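Local coordinates for periplasmic binding protein/LacI transcriptional regulator (Brachyspira murdochii, PDB 4KQC), which probably binds a carbohydrate or a related small solute in the periplasm for uptake by an ABC transporter, at residues A[27-32]-A[279-284]. Numbering follows the deposited sequence. Where two conformers were deposited one is given.
Sequences EAAAKQ and QAVTLA
Ala29 and Val281 meet across a pair of neighbouring helices, 18-33 and 273-288, in the N-terminal lobe of a protein with the type I periplasmic-binding-protein fold. Helix 18-33 links strands 6-10 and 36-40 of the parallel sheet in a beta-alpha-beta crossover; helix 273-288 returns from the other lobe, and its Ala280 and Leu283 rest on strand 89-92 of the same sheet. The two segments run in roughly the same direction, inclined by 35°, with axes only 8.0 Å apart. Such closeness is consistent with the small side chains at Ala29 and Ala30: the methyl of Ala29 points at the opposite helix.

Val281 meets Ala29 through both CB and its CG1 branch, and CG1 alone reaches Ala30. CG1 lies anti to the backbone N (chi1 167°), which extends it out towards the methyl of Ala29 and the peptide N of Ala30. There CG1 lies 3.7 Å from Ala29 CB, while Ala30 CB touches it more loosely at 4.3 Å. Thr282 flanks the same alanine methyl one residue further on. Its chi1 of -60° sets OG1 beside its own backbone N, where the hydroxyl is held within its helix by a hydrogen bond to the carbonyl O of Phe278, a residue that the Ala29 side chain also touches, and Thr282 OG1 touches Ala29 CB at 3.8 Å.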
loop_
_atom_site.group_PDB
_atom_site.type_symbol
_atom_site.label_atom_id
_atom_site.label_comp_id
_atom_site.label_asym_id
_atom_site.label_seq_id
_atom_site.Cartn_x
_atom_site.Cartn_y
_atom_site.Cartn_z
ATOM N N GLU A 27 -20.164 4.845 0.049
ATOM C CA GLU A 27 -21.588 5.033 -0.262
ATOM C C GLU A 27 -22.460 4.195 0.673
ATOM O O GLU A 27 -23.487 4.662 1.121
ATOM C CB GLU A 27 -21.854 4.722 -1.716
ATOM C CG GLU A 27 -21.173 5.711 -2.704
ATOM C CD GLU A 27 -21.678 7.148 -2.720
ATOM O OE1 GLU A 27 -22.653 7.466 -2.015
ATOM O OE2 GLU A 27 -21.114 7.989 -3.492
ATOM N N ALA A 28 -22.002 2.994 1.012
ATOM C CA ALA A 28 -22.744 2.182 1.954
ATOM C C ALA A 28 -22.895 2.819 3.316
ATOM O O ALA A 28 -24.012 2.854 3.854
ATOM C CB ALA A 28 -22.194 0.774 2.089
ATOM N N ALA A 29 -21.787 3.288 3.887
ATOM C CA ALA A 29 -21.807 3.965 5.169
ATOM C C ALA A 29 -22.619 5.213 5.034
ATOM O O ALA A 29 -23.320 5.590 5.992
ATOM C CB ALA A 29 -20.397 4.315 5.642
ATOM N N ALA A 30 -22.553 5.909 3.898
ATOM C CA ALA A 30 -23.297 7.157 3.788
ATOM C C ALA A 30 -24.809 6.859 3.867
ATOM O O ALA A 30 -25.574 7.501 4.628
ATOM C CB ALA A 30 -22.963 7.877 2.495
ATOM N N LYS A 31 -25.251 5.869 3.124
ATOM C CA LYS A 31 -26.675 5.506 3.139
ATOM C C LYS A 31 -27.101 5.035 4.539
ATOM O O LYS A 31 -28.170 5.458 5.055
ATOM C CB LYS A 31 -26.968 4.445 2.092
ATOM C CG LYS A 31 -28.413 3.926 2.102
ATOM C CD LYS A 31 -28.678 2.943 0.966
ATOM C CE LYS A 31 -30.100 2.339 1.011
ATOM N NZ LYS A 31 -30.664 2.227 2.384
ATOM N N GLN A 32 -26.270 4.209 5.190
ATOM C CA GLN A 32 -26.595 3.727 6.531
ATOM C C GLN A 32 -26.823 4.855 7.546
ATOM O O GLN A 32 -27.731 4.819 8.328
ATOM C CB GLN A 32 -25.542 2.784 7.038
ATOM C CG GLN A 32 -25.997 1.942 8.201
ATOM C CD GLN A 32 -24.920 1.024 8.711
ATOM O OE1 GLN A 32 -24.380 1.255 9.784
ATOM N NE2 GLN A 32 -24.607 -0.010 7.948
ATOM N N GLN A 279 -15.390 2.878 6.777
ATOM C CA GLN A 279 -14.907 3.420 8.067
ATOM C C GLN A 279 -14.589 4.903 7.967
ATOM O O GLN A 279 -14.839 5.649 8.924
ATOM C CB GLN A 279 -13.753 2.636 8.625
ATOM C CG GLN A 279 -14.182 1.212 9.035
ATOM C CD GLN A 279 -15.251 1.185 10.125
ATOM O OE1 GLN A 279 -15.275 2.046 10.993
ATOM N NE2 GLN A 279 -16.158 0.206 10.064
ATOM N N ALA A 280 -14.086 5.357 6.826
ATOM C CA ALA A 280 -13.861 6.799 6.588
ATOM C C ALA A 280 -15.131 7.585 6.782
ATOM O O ALA A 280 -15.128 8.570 7.504
ATOM C CB ALA A 280 -13.328 7.029 5.188
ATOM N N VAL A 281 -16.225 7.172 6.111
ATOM C CA VAL A 281 -17.469 7.896 6.207
ATOM C C VAL A 281 -18.025 7.753 7.607
ATOM O O VAL A 281 -18.618 8.725 8.083
ATOM C CB VAL A 281 -18.442 7.473 5.116
ATOM C CG1 VAL A 281 -19.857 7.994 5.406
ATOM C CG2 VAL A 281 -17.916 7.953 3.789
ATOM N N THR A 282 -17.962 6.562 8.210
ATOM C CA THR A 282 -18.392 6.416 9.583
ATOM C C THR A 282 -17.724 7.396 10.538
ATOM O O THR A 282 -18.395 7.999 11.343
ATOM C CB THR A 282 -18.187 4.955 10.055
ATOM O OG1 THR A 282 -18.965 4.101 9.207
ATOM C CG2 THR A 282 -18.679 4.746 11.502
ATOM N N LEU A 283 -16.414 7.481 10.498
ATOM C CA LEU A 283 -15.657 8.398 11.339
ATOM C C LEU A 283 -16.130 9.826 11.058
ATOM O O LEU A 283 -16.295 10.629 11.970
ATOM C CB LEU A 283 -14.153 8.277 11.057
ATOM C CG LEU A 283 -13.435 7.049 11.589
ATOM C CD1 LEU A 283 -11.985 6.977 11.094
ATOM C CD2 LEU A 283 -13.514 7.124 13.080
ATOM N N ALA A 284 -16.289 10.153 9.784
ATOM C CA ALA A 284 -16.647 11.518 9.437
ATOM C C ALA A 284 -18.019 11.909 9.942
ATOM O O ALA A 284 -18.200 13.018 10.487
ATOM C CB ALA A 284 -16.527 11.713 7.971
#